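Local coordinates for (R)-specific secondary-alkylsulfatase (Pseudomonas sp., PDB 4AXH), which hydrolyses secondary alkyl sulfates of R configuration to S alcohols with strict inversion, using a site with two zinc ions, at residues A[61-66]-A[112-117]; A[102-107]-A[409-414]; A[106-111]-A[355-360]; A[124-129]-A[350-355]. All blocks are in the same frame, centred on the assembly; numbering follows the deposited sequence. Where two conformers were deposited one is given.

Interaction 1 of 4, residues A[61-66]-A[112-117]; sequences EAAKRG and NNIAGL
With CG1 of Ile-114 anti to its own carbonyl carbon (chi1 -61°), the two branches of the side chain fork over the last turn of helix 58-64, CG1 carrying CD1 toward Ala-63 and Lys-64 while CG2 drops onto the backbone. CD1 meets the methyl of Ala-63, 3.7 Å from its CB. The other branch is nearest the peptide oxygen, with CG2 3.4 Å from Ala-63 O. Lys-64 contributes carbon, not charge: its extended chain runs across the isoleucine at about a right angle, and CG lies 4.1 Å from Ile-114 CD1. Alanine suits the spot because its short methyl lets the helix backbone come close, the CA atoms of Ala-63 and Ile-114 being 6.4 Å apart. A beta-branched residue answers it well, since one side chain can touch both a methyl and a carbonyl.

Both segments are helix-to-strand connections in the metallo-beta-lactamase fold. Helix 58-64 leads into edge strand 67-70, and helix 103-111 leads into strand 116-119, its antiparallel neighbour; Ile-114 is the centre of an inverse gamma turn on the second path. The end-to-end directions of 63-66 and 114-117 differ by 28°. Gly-66, just past the helix, has a positive phi; Gly-116, in the strand, takes backbone angles at which a beta carbon would press on the preceding carbonyl. Beyond the apolar patch the sheet takes over: the backbone of Leu-117 is hydrogen-bonded to Ile-68 and Ala-69, and its side chain packs on Leu-162 and Tyr-163 of helix 153-164.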
# COMPACT_ATOMS: atom_id res chain seq x y z
N GLU A 61 -18.74 4.09 -33.43
CA GLU A 61 -18.18 4.68 -34.64
C GLU A 61 -16.67 4.61 -34.56
O GLU A 61 -16.04 4.27 -35.56
CB GLU A 61 -18.66 6.14 -34.83
CG GLU A 61 -18.51 6.64 -36.27
CD GLU A 61 -18.23 8.12 -36.45
OE1 GLU A 61 -19.16 8.94 -36.25
OE2 GLU A 61 -17.09 8.47 -36.83
N ALA A 62 -16.08 4.91 -33.38
CA ALA A 62 -14.63 4.88 -33.19
C ALA A 62 -14.05 3.44 -33.21
O ALA A 62 -12.91 3.25 -33.57
CB ALA A 62 -14.26 5.58 -31.93
N ALA A 63 -14.83 2.45 -32.86
CA ALA A 63 -14.35 1.09 -32.90
C ALA A 63 -14.44 0.49 -34.30
O ALA A 63 -13.51 -0.20 -34.70
CB ALA A 63 -15.13 0.22 -31.89
N LYS A 64 -15.54 0.74 -35.05
CA LYS A 64 -15.78 0.18 -36.39
C LYS A 64 -14.97 0.87 -37.48
O LYS A 64 -14.82 0.31 -38.58
CB LYS A 64 -17.27 0.20 -36.72
CG LYS A 64 -18.12 -0.74 -35.85
CD LYS A 64 -19.60 -0.49 -35.98
CE LYS A 64 -20.42 -1.47 -35.21
NZ LYS A 64 -21.87 -1.14 -35.29
N ARG A 65 -14.43 2.07 -37.18
CA ARG A 65 -13.64 2.89 -38.09
C ARG A 65 -12.31 2.28 -38.35
O ARG A 65 -11.58 1.94 -37.41
CB ARG A 65 -13.52 4.35 -37.56
CG ARG A 65 -12.79 5.31 -38.49
CD ARG A 65 -13.00 6.78 -38.16
NE ARG A 65 -12.15 7.62 -39.01
CZ ARG A 65 -11.81 8.89 -38.77
NH1 ARG A 65 -12.29 9.52 -37.70
NH2 ARG A 65 -10.99 9.53 -39.58
N GLY A 66 -11.96 2.21 -39.63
CA GLY A 66 -10.69 1.68 -40.08
C GLY A 66 -10.66 0.17 -40.29
O GLY A 66 -9.64 -0.35 -40.73
N ASN A 112 -16.06 -4.35 -27.32
CA ASN A 112 -14.93 -5.27 -27.20
C ASN A 112 -15.00 -6.46 -28.16
O ASN A 112 -14.04 -7.24 -28.25
CB ASN A 112 -14.74 -5.71 -25.73
CG ASN A 112 -14.13 -4.65 -24.85
OD1 ASN A 112 -13.33 -3.84 -25.30
ND2 ASN A 112 -14.47 -4.65 -23.56
N ASN A 113 -16.12 -6.58 -28.89
CA ASN A 113 -16.38 -7.60 -29.90
C ASN A 113 -15.87 -7.15 -31.25
O ASN A 113 -15.65 -7.98 -32.14
CB ASN A 113 -17.86 -7.92 -30.00
CG ASN A 113 -18.41 -8.78 -28.93
OD1 ASN A 113 -19.33 -8.40 -28.21
ND2 ASN A 113 -18.01 -10.01 -28.89
N ILE A 114 -15.68 -5.81 -31.42
CA ILE A 114 -15.16 -5.24 -32.67
C ILE A 114 -13.68 -5.61 -32.79
O ILE A 114 -12.81 -4.88 -32.31
CB ILE A 114 -15.52 -3.73 -32.90
CG1 ILE A 114 -17.06 -3.55 -32.96
CG2 ILE A 114 -14.92 -3.20 -34.21
CD1 ILE A 114 -17.63 -2.44 -32.10
N ALA A 115 -13.44 -6.82 -33.34
CA ALA A 115 -12.11 -7.44 -33.47
C ALA A 115 -11.59 -7.49 -34.91
O ALA A 115 -12.39 -7.54 -35.86
CB ALA A 115 -12.12 -8.84 -32.88
N GLY A 116 -10.27 -7.47 -35.04
CA GLY A 116 -9.63 -7.57 -36.34
C GLY A 116 -8.47 -6.63 -36.60
O GLY A 116 -7.77 -6.20 -35.67
N LEU A 117 -8.24 -6.35 -37.91
CA LEU A 117 -7.17 -5.47 -38.38
C LEU A 117 -7.81 -4.15 -38.72
O LEU A 117 -8.87 -4.14 -39.34
CB LEU A 117 -6.40 -6.08 -39.59
CG LEU A 117 -5.32 -5.19 -40.24
CD1 LEU A 117 -4.18 -4.93 -39.30
CD2 LEU A 117 -4.88 -5.75 -41.59

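Interaction 2 of 4, residues A[102-107]-A[409-414]; sequences NPSLWR and RKWYLR. Unlike the reference sequence in segment 102-107: Arg-107 (reference His).
The first turn of helix 103-111 faces a short 3-10 turn, residues 411-413, with the CA atoms of Ser-104 and Trp-411 8.4 Å apart. Asn-102 is the N-cap of the helix: its OD1 accepts from Ser-104 N at 3.0 Å, in the carbonyl plane. Across the gap the central motif is a cation-pi stack, the guanidinium of Arg-107 lying almost flat on the indole of Trp-411 with the planes 21° apart. The bend of Arg-107, which differs from the reference sequence, at chi2 (-96°) turns its outer chain across the indole. Its CD sits above the six-membered ring, 3.9 Å from the centroid in a CH-pi contact, and its CZ above the five-membered ring. An indole suits this place because it offers one long face to both the aliphatic and the charged part of the arginine; Phe-54 meets the same tryptophan edge-to-face. The contact thus ties the helix to a loop of the dimerisation region. Ser-104, modelled in two conformers, has its hydroxyl hydrogen-bonded to Glu-513 and Tyr-416 and, tentatively, at the rim of the indole. Over the ring face, NH1 of Arg-107 comes to 3.3 Å from Trp-411 CD1.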
# COMPACT_ATOMS: atom_id res chain seq x y z
N ASN A 102 -26.36 -6.09 -16.96
CA ASN A 102 -26.38 -4.65 -16.88
C ASN A 102 -26.16 -4.05 -18.26
O ASN A 102 -25.22 -4.44 -18.95
CB ASN A 102 -25.31 -4.18 -15.93
CG ASN A 102 -25.37 -2.70 -15.64
OD1 ASN A 102 -25.28 -1.84 -16.53
ND2 ASN A 102 -25.42 -2.36 -14.36
N PRO A 103 -27.05 -3.13 -18.70
CA PRO A 103 -26.96 -2.59 -20.07
C PRO A 103 -25.67 -1.86 -20.41
O PRO A 103 -25.27 -1.93 -21.56
CB PRO A 103 -28.21 -1.72 -20.20
CG PRO A 103 -29.13 -2.21 -19.18
CD PRO A 103 -28.26 -2.61 -18.03
N SER A 104 -25.03 -1.18 -19.42
CA SER A 104 -23.75 -0.48 -19.59
C SER A 104 -22.61 -1.48 -19.84
O SER A 104 -21.77 -1.25 -20.69
CB SER A 104 -23.44 0.36 -18.36
OG SER A 104 -22.29 1.16 -18.52
N LEU A 105 -22.61 -2.61 -19.09
CA LEU A 105 -21.63 -3.69 -19.21
C LEU A 105 -21.76 -4.32 -20.63
O LEU A 105 -20.73 -4.54 -21.29
CB LEU A 105 -21.84 -4.76 -18.13
CG LEU A 105 -20.82 -5.95 -18.12
CD1 LEU A 105 -19.36 -5.52 -18.36
CD2 LEU A 105 -20.90 -6.70 -16.82
N TRP A 106 -23.01 -4.55 -21.07
CA TRP A 106 -23.35 -5.09 -22.38
C TRP A 106 -22.85 -4.16 -23.51
O TRP A 106 -22.47 -4.64 -24.56
CB TRP A 106 -24.88 -5.25 -22.46
CG TRP A 106 -25.38 -5.93 -23.69
CD1 TRP A 106 -25.65 -5.35 -24.88
CD2 TRP A 106 -25.75 -7.31 -23.82
NE1 TRP A 106 -26.13 -6.29 -25.76
CE2 TRP A 106 -26.22 -7.50 -25.13
CE3 TRP A 106 -25.75 -8.42 -22.94
CZ2 TRP A 106 -26.68 -8.74 -25.60
CZ3 TRP A 106 -26.18 -9.66 -23.41
CH2 TRP A 106 -26.65 -9.80 -24.72
N ARG A 107 -22.91 -2.84 -23.30
CA ARG A 107 -22.48 -1.82 -24.24
C ARG A 107 -20.97 -2.00 -24.46
O ARG A 107 -20.53 -2.01 -25.61
CB ARG A 107 -22.75 -0.42 -23.62
CG ARG A 107 -23.10 0.65 -24.61
CD ARG A 107 -21.91 1.45 -24.97
NE ARG A 107 -22.23 2.22 -26.17
CZ ARG A 107 -21.50 3.24 -26.63
NH1 ARG A 107 -20.41 3.63 -25.97
NH2 ARG A 107 -21.86 3.88 -27.74
N ARG A 409 -21.17 11.33 -16.98
CA ARG A 409 -21.81 11.11 -18.29
C ARG A 409 -20.90 10.53 -19.39
O ARG A 409 -21.38 10.25 -20.46
CB ARG A 409 -22.63 12.33 -18.74
CG ARG A 409 -21.83 13.58 -18.95
CD ARG A 409 -22.65 14.66 -19.60
NE ARG A 409 -21.83 15.73 -20.19
CZ ARG A 409 -21.17 15.61 -21.35
NH1 ARG A 409 -21.17 14.46 -22.01
NH2 ARG A 409 -20.48 16.63 -21.83
N LYS A 410 -19.59 10.30 -19.11
CA LYS A 410 -18.65 9.72 -20.08
C LYS A 410 -18.58 8.18 -20.02
O LYS A 410 -18.38 7.60 -18.94
CB LYS A 410 -17.23 10.31 -19.90
CG LYS A 410 -17.18 11.85 -19.85
CD LYS A 410 -17.88 12.55 -21.04
CE LYS A 410 -17.92 14.04 -20.87
NZ LYS A 410 -16.65 14.68 -21.28
N TRP A 411 -18.77 7.52 -21.19
CA TRP A 411 -18.75 6.06 -21.31
C TRP A 411 -17.36 5.50 -20.94
O TRP A 411 -17.24 4.46 -20.30
CB TRP A 411 -19.09 5.63 -22.77
CG TRP A 411 -20.55 5.57 -23.14
CD1 TRP A 411 -21.17 6.24 -24.17
CD2 TRP A 411 -21.55 4.73 -22.55
NE1 TRP A 411 -22.49 5.88 -24.24
CE2 TRP A 411 -22.77 4.99 -23.23
CE3 TRP A 411 -21.55 3.81 -21.48
CZ2 TRP A 411 -23.95 4.34 -22.90
CZ3 TRP A 411 -22.73 3.19 -21.14
CH2 TRP A 411 -23.92 3.45 -21.85
N TYR A 412 -16.31 6.19 -21.35
CA TYR A 412 -14.92 5.82 -21.15
C TYR A 412 -14.36 6.02 -19.73
O TYR A 412 -13.17 5.76 -19.49
CB TYR A 412 -14.07 6.54 -22.21
CG TYR A 412 -14.17 8.05 -22.23
CD1 TYR A 412 -13.37 8.84 -21.42
CD2 TYR A 412 -15.00 8.69 -23.13
CE1 TYR A 412 -13.41 10.22 -21.48
CE2 TYR A 412 -15.05 10.08 -23.21
CZ TYR A 412 -14.25 10.84 -22.39
OH TYR A 412 -14.34 12.20 -22.48
N LEU A 413 -15.20 6.47 -18.80
CA LEU A 413 -14.84 6.72 -17.39
C LEU A 413 -15.61 5.81 -16.45
O LEU A 413 -15.36 5.86 -15.25
CB LEU A 413 -15.13 8.19 -17.07
CG LEU A 413 -13.97 9.20 -17.04
CD1 LEU A 413 -12.81 8.85 -18.00
CD2 LEU A 413 -14.48 10.53 -17.27
N ARG A 414 -16.51 4.95 -16.98
CA ARG A 414 -17.31 4.00 -16.20
C ARG A 414 -16.45 2.93 -15.53
O ARG A 414 -15.35 2.58 -15.99
CB ARG A 414 -18.40 3.32 -17.07
CG ARG A 414 -19.32 4.24 -17.93
CD ARG A 414 -20.15 5.21 -17.12
NE ARG A 414 -20.96 4.49 -16.13
CZ ARG A 414 -21.58 5.05 -15.11
NH1 ARG A 414 -21.47 6.36 -14.89
NH2 ARG A 414 -22.29 4.30 -14.28

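Interaction 3 of 4, residues A[106-111]-A[355-360]; sequences WRQAQL and HNWPVW. Unlike the reference sequence in segment 106-111: Arg-107 (reference His). With ZN (zinc ion), chain C.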
# COMPACT_ATOMS: atom_id res chain seq x y z
N TRP A 106 -23.01 -4.55 -21.07
CA TRP A 106 -23.35 -5.09 -22.38
C TRP A 106 -22.85 -4.16 -23.51
O TRP A 106 -22.47 -4.64 -24.56
CB TRP A 106 -24.88 -5.25 -22.46
CG TRP A 106 -25.38 -5.93 -23.69
CD1 TRP A 106 -25.65 -5.35 -24.88
CD2 TRP A 106 -25.75 -7.31 -23.82
NE1 TRP A 106 -26.13 -6.29 -25.76
CE2 TRP A 106 -26.22 -7.50 -25.13
CE3 TRP A 106 -25.75 -8.42 -22.94
CZ2 TRP A 106 -26.68 -8.74 -25.60
CZ3 TRP A 106 -26.18 -9.66 -23.41
CH2 TRP A 106 -26.65 -9.80 -24.72
N ARG A 107 -22.91 -2.84 -23.30
CA ARG A 107 -22.48 -1.82 -24.24
C ARG A 107 -20.97 -2.00 -24.46
O ARG A 107 -20.53 -2.01 -25.61
CB ARG A 107 -22.75 -0.42 -23.62
CG ARG A 107 -23.10 0.65 -24.61
CD ARG A 107 -21.91 1.45 -24.97
NE ARG A 107 -22.23 2.22 -26.17
CZ ARG A 107 -21.50 3.24 -26.63
NH1 ARG A 107 -20.41 3.63 -25.97
NH2 ARG A 107 -21.86 3.88 -27.74
N GLN A 108 -20.19 -2.14 -23.35
CA GLN A 108 -18.74 -2.31 -23.37
C GLN A 108 -18.40 -3.67 -23.97
O GLN A 108 -17.46 -3.75 -24.76
CB GLN A 108 -18.16 -2.18 -21.96
CG GLN A 108 -16.66 -1.89 -21.93
CD GLN A 108 -16.24 -0.52 -22.31
OE1 GLN A 108 -17.02 0.34 -22.72
NE2 GLN A 108 -14.99 -0.26 -22.14
N ALA A 109 -19.19 -4.70 -23.62
CA ALA A 109 -19.06 -6.06 -24.14
C ALA A 109 -19.14 -6.04 -25.66
O ALA A 109 -18.28 -6.62 -26.31
CB ALA A 109 -20.15 -6.96 -23.55
N GLN A 110 -20.12 -5.31 -26.21
CA GLN A 110 -20.37 -5.15 -27.65
C GLN A 110 -19.25 -4.46 -28.35
O GLN A 110 -18.94 -4.83 -29.48
CB GLN A 110 -21.68 -4.40 -27.93
CG GLN A 110 -22.94 -5.20 -27.63
CD GLN A 110 -24.14 -4.41 -28.05
OE1 GLN A 110 -24.52 -3.43 -27.41
NE2 GLN A 110 -24.72 -4.79 -29.17
N LEU A 111 -18.67 -3.44 -27.71
CA LEU A 111 -17.56 -2.69 -28.27
C LEU A 111 -16.33 -3.58 -28.38
O LEU A 111 -15.68 -3.63 -29.41
CB LEU A 111 -17.28 -1.44 -27.41
CG LEU A 111 -18.22 -0.23 -27.61
CD1 LEU A 111 -18.20 0.68 -26.40
CD2 LEU A 111 -17.85 0.56 -28.80
N HIS A 355 -5.12 -1.34 -25.30
CA HIS A 355 -6.37 -1.98 -24.96
C HIS A 355 -7.39 -1.08 -25.56
O HIS A 355 -7.24 0.14 -25.45
CB HIS A 355 -6.59 -2.07 -23.44
CG HIS A 355 -5.75 -3.09 -22.78
ND1 HIS A 355 -5.93 -4.43 -23.03
CD2 HIS A 355 -4.72 -2.93 -21.93
CE1 HIS A 355 -5.02 -5.04 -22.30
NE2 HIS A 355 -4.27 -4.18 -21.62
N ASN A 356 -8.40 -1.65 -26.23
CA ASN A 356 -9.54 -0.93 -26.83
C ASN A 356 -9.27 -0.02 -28.03
O ASN A 356 -8.17 -0.01 -28.58
CB ASN A 356 -10.38 -0.21 -25.78
CG ASN A 356 -10.61 -1.02 -24.54
OD1 ASN A 356 -9.99 -0.78 -23.51
ND2 ASN A 356 -11.51 -1.98 -24.61
N TRP A 357 -10.30 0.72 -28.43
CA TRP A 357 -10.40 1.55 -29.63
C TRP A 357 -9.73 2.92 -29.52
O TRP A 357 -9.59 3.46 -28.40
CB TRP A 357 -11.90 1.71 -30.03
CG TRP A 357 -12.76 2.08 -28.89
CD1 TRP A 357 -13.01 3.33 -28.41
CD2 TRP A 357 -13.29 1.17 -27.92
NE1 TRP A 357 -13.74 3.25 -27.25
CE2 TRP A 357 -13.92 1.94 -26.91
CE3 TRP A 357 -13.29 -0.24 -27.80
CZ2 TRP A 357 -14.58 1.35 -25.82
CZ3 TRP A 357 -13.91 -0.82 -26.70
CH2 TRP A 357 -14.55 -0.04 -25.73
N PRO A 358 -9.44 3.56 -30.68
CA PRO A 358 -8.84 4.89 -30.65
C PRO A 358 -9.85 6.03 -30.47
O PRO A 358 -11.01 5.85 -30.74
CB PRO A 358 -8.19 5.00 -32.06
CG PRO A 358 -8.31 3.65 -32.69
CD PRO A 358 -9.52 3.07 -32.07
N VAL A 359 -9.43 7.21 -30.02
CA VAL A 359 -10.31 8.37 -29.96
C VAL A 359 -9.81 9.36 -31.02
O VAL A 359 -8.64 9.68 -31.02
CB VAL A 359 -10.57 8.98 -28.55
CG1 VAL A 359 -9.29 9.44 -27.88
CG2 VAL A 359 -11.59 10.12 -28.61
N TRP A 360 -10.67 9.78 -31.95
CA TRP A 360 -10.28 10.65 -33.09
C TRP A 360 -10.61 12.12 -32.90
O TRP A 360 -11.62 12.45 -32.29
CB TRP A 360 -10.94 10.18 -34.41
CG TRP A 360 -11.08 8.70 -34.59
CD1 TRP A 360 -12.01 7.89 -34.01
CD2 TRP A 360 -10.21 7.83 -35.34
NE1 TRP A 360 -11.79 6.58 -34.35
CE2 TRP A 360 -10.74 6.53 -35.23
CE3 TRP A 360 -9.08 8.04 -36.17
CZ2 TRP A 360 -10.14 5.42 -35.86
CZ3 TRP A 360 -8.49 6.95 -36.78
CH2 TRP A 360 -9.00 5.65 -36.61
ZN ZN C . -2.44 -4.30 -20.88
O HOH W 1 -1.70 -4.74 -18.95
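Leu-111 covers one face of the Trp-357 indole toward the rim of its six-membered ring, with CB 3.5 Å from CH2 of the tryptophan. The leucine CD1 lies just beyond the rim on the same side, 3.7 Å from Trp-357 CZ2. On the opposite face lies CB of Asn-356, so the indole is held between two aliphatic groups. CD of Gln-108 lies in the ring plane at the edge, 3.8 Å from Trp-357 CH2, with the amide turned 70° against the indole.

The next shell explains these positions. Trp-357 has CG between its backbone N and carbonyl carbon (chi1 48°), a crowded position that swings the ring out to helix 103-111. Leu-111 and Gln-108 lie three residues apart, so one side of the helix presents both. The chain of Gln-108 bends at chi2 (74°), and its NE2 is hydrogen-bonded to Pro-314 O, which keeps the amide beside the ring.

Farther out, the same segment starts with a zinc ligand of the metallo-beta-lactamase site: NE2 of His-355 binds the metal at 2.0 Å, with Asp-183, His-184, Asp-310 and a water completing the site. The other ring nitrogen, ND1, makes a weak hydrogen bond to Pro-132 O, a second-shell contact that would favour this orientation of the imidazole. The segment then passes through Trp-357 to strand 359-360. Whereas the metal bond two residues earlier is directional, carbon against the indole face makes a contact set by shape, with little directional preference, and the polar amide at the rim has its NE2 satisfied by Pro-314 O.

Interaction 4 of 4, residues A[124-129]-A[350-355]; sequences LYQVRG and VLIQQH. With ZN (zinc ion), chain C.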
# COMPACT_ATOMS: atom_id res chain seq x y z
N LEU A 124 -0.04 2.88 -40.68
CA LEU A 124 -0.32 2.72 -39.24
C LEU A 124 -1.58 1.91 -38.99
O LEU A 124 -2.70 2.38 -39.24
CB LEU A 124 -0.40 4.09 -38.57
CG LEU A 124 -0.33 4.12 -37.06
CD1 LEU A 124 1.08 3.82 -36.59
CD2 LEU A 124 -0.80 5.46 -36.51
N TYR A 125 -1.39 0.67 -38.52
CA TYR A 125 -2.45 -0.29 -38.29
C TYR A 125 -2.47 -0.81 -36.85
O TYR A 125 -1.54 -0.57 -36.07
CB TYR A 125 -2.37 -1.45 -39.30
CG TYR A 125 -2.35 -0.97 -40.73
CD1 TYR A 125 -1.17 -0.51 -41.32
CD2 TYR A 125 -3.50 -0.97 -41.51
CE1 TYR A 125 -1.16 -0.01 -42.61
CE2 TYR A 125 -3.48 -0.53 -42.83
CZ TYR A 125 -2.31 -0.03 -43.37
OH TYR A 125 -2.29 0.44 -44.66
N GLN A 126 -3.55 -1.51 -36.50
CA GLN A 126 -3.72 -2.04 -35.18
C GLN A 126 -4.48 -3.34 -35.26
O GLN A 126 -5.43 -3.46 -36.05
CB GLN A 126 -4.47 -1.02 -34.33
CG GLN A 126 -4.09 -1.01 -32.86
CD GLN A 126 -4.41 0.32 -32.21
OE1 GLN A 126 -3.53 0.74 -31.32
NE2 GLN A 126 -5.47 0.93 -32.42
N VAL A 127 -4.05 -4.34 -34.47
CA VAL A 127 -4.74 -5.61 -34.35
C VAL A 127 -5.31 -5.59 -32.96
O VAL A 127 -4.57 -5.46 -31.96
CB VAL A 127 -3.88 -6.87 -34.61
CG1 VAL A 127 -4.73 -8.14 -34.51
CG2 VAL A 127 -3.20 -6.81 -35.98
N ARG A 128 -6.64 -5.64 -32.90
CA ARG A 128 -7.42 -5.61 -31.67
C ARG A 128 -8.34 -6.80 -31.62
O ARG A 128 -8.83 -7.24 -32.66
CB ARG A 128 -8.28 -4.32 -31.65
CG ARG A 128 -7.51 -3.03 -31.87
CD ARG A 128 -8.15 -1.86 -31.18
NE ARG A 128 -9.44 -1.50 -31.76
CZ ARG A 128 -9.61 -0.68 -32.79
NH1 ARG A 128 -8.56 -0.12 -33.39
NH2 ARG A 128 -10.81 -0.43 -33.24
N GLY A 129 -8.60 -7.30 -30.42
CA GLY A 129 -9.54 -8.41 -30.22
C GLY A 129 -9.05 -9.80 -30.54
O GLY A 129 -9.85 -10.74 -30.61
N VAL A 350 -5.27 11.72 -33.37
CA VAL A 350 -5.91 10.48 -32.95
C VAL A 350 -5.09 9.84 -31.89
O VAL A 350 -3.90 9.68 -32.06
CB VAL A 350 -6.27 9.51 -34.11
CG1 VAL A 350 -5.26 9.58 -35.24
CG2 VAL A 350 -6.49 8.08 -33.62
N LEU A 351 -5.72 9.52 -30.77
CA LEU A 351 -5.09 8.84 -29.65
C LEU A 351 -5.30 7.33 -29.82
O LEU A 351 -6.42 6.90 -30.10
CB LEU A 351 -5.70 9.33 -28.33
CG LEU A 351 -5.20 8.68 -27.05
CD1 LEU A 351 -5.10 9.68 -25.97
CD2 LEU A 351 -6.14 7.60 -26.58
N ILE A 352 -4.24 6.53 -29.69
CA ILE A 352 -4.35 5.06 -29.74
C ILE A 352 -3.91 4.42 -28.42
O ILE A 352 -3.22 5.04 -27.61
CB ILE A 352 -3.75 4.38 -31.00
CG1 ILE A 352 -2.23 4.52 -31.06
CG2 ILE A 352 -4.47 4.88 -32.30
CD1 ILE A 352 -1.55 3.55 -31.92
N GLN A 353 -4.35 3.20 -28.17
CA GLN A 353 -4.02 2.52 -26.91
C GLN A 353 -3.67 1.05 -27.13
O GLN A 353 -3.82 0.54 -28.24
CB GLN A 353 -5.21 2.62 -25.95
CG GLN A 353 -5.49 4.01 -25.44
CD GLN A 353 -6.94 4.25 -25.42
OE1 GLN A 353 -7.70 3.70 -26.21
NE2 GLN A 353 -7.35 5.11 -24.52
N GLN A 354 -3.23 0.38 -26.06
CA GLN A 354 -2.87 -1.03 -26.13
C GLN A 354 -3.98 -1.94 -25.57
O GLN A 354 -3.83 -3.16 -25.45
CB GLN A 354 -1.47 -1.27 -25.53
CG GLN A 354 -0.37 -0.43 -26.21
CD GLN A 354 -0.19 -0.83 -27.67
OE1 GLN A 354 -0.74 -0.23 -28.60
NE2 GLN A 354 0.58 -1.86 -27.90
N HIS A 355 -5.12 -1.34 -25.30
CA HIS A 355 -6.37 -1.98 -24.96
C HIS A 355 -7.39 -1.08 -25.56
O HIS A 355 -7.24 0.14 -25.45
CB HIS A 355 -6.59 -2.07 -23.44
CG HIS A 355 -5.75 -3.09 -22.78
ND1 HIS A 355 -5.93 -4.43 -23.03
CD2 HIS A 355 -4.72 -2.93 -21.93
CE1 HIS A 355 -5.02 -5.04 -22.30
NE2 HIS A 355 -4.27 -4.18 -21.62
ZN ZN C . -2.44 -4.30 -20.88
O HOH W 1 -1.70 -4.74 -18.95
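Gln-126 and Ile-352 point at each other from facing strands, and their side chains lie alongside each other, pointing opposite ways, the glutamine extended beyond its CG. CG1 of Ile-352 sits between its backbone N and carbonyl carbon (chi1 67°), which brings CD1 up against the amide of Gln-126. That amide also comes close to the backbone beyond, with CD of Gln-126 4.0 Å from Gln-353 O, an oxygen that accepts a hydrogen bond from Asn-134 ND2. A glutamine suits this place because its methylenes can lie in an apolar interior while its amide lies near the backbone that follows Ile-352.

The two strands belong to the two sheets of the metallo-beta-lactamase sandwich, 124-128 to one and 350-352 to the other. The CA atoms of Gln-126 and Ile-352 are 9.0 Å apart, a spacing filled by side chains and not by strand pairing. Two residues past strand 350-352 comes Gln-354, folded back by a bend at chi2 (-65°). Its OE1 is hydrogen-bonded to Thr-136 and Asn-307, one residue from each sheet, and its NE2 to Asp-148 OD2 and Ile-147 O. The next residue, His-355, points away from strand 124-128 and belongs to the metal site.

Interaction 1 is only partly buried and has an exposed lysine at its margin, while interactions 2, 3 and 4 are buried. Interactions 2 and 3 use helix 103-111 in succession: its first turn lays an arginine on an indole of the dimerisation region, its last turn sets a leucine over the rim of an indole face, with a glutamine amide beside it. Interaction 1 follows where that helix runs on into strand 116-119, which is the sheet neighbour of strand 124-128 in interaction 4. Interactions 3 and 4 share His-355 and the zinc ion, and their strands 359-360 and 350-352 pair in the second sheet. Apolar carbon dominates interactions 1 and 3, whereas interaction 4, between the sheets, mixes aliphatic surface with buried amides.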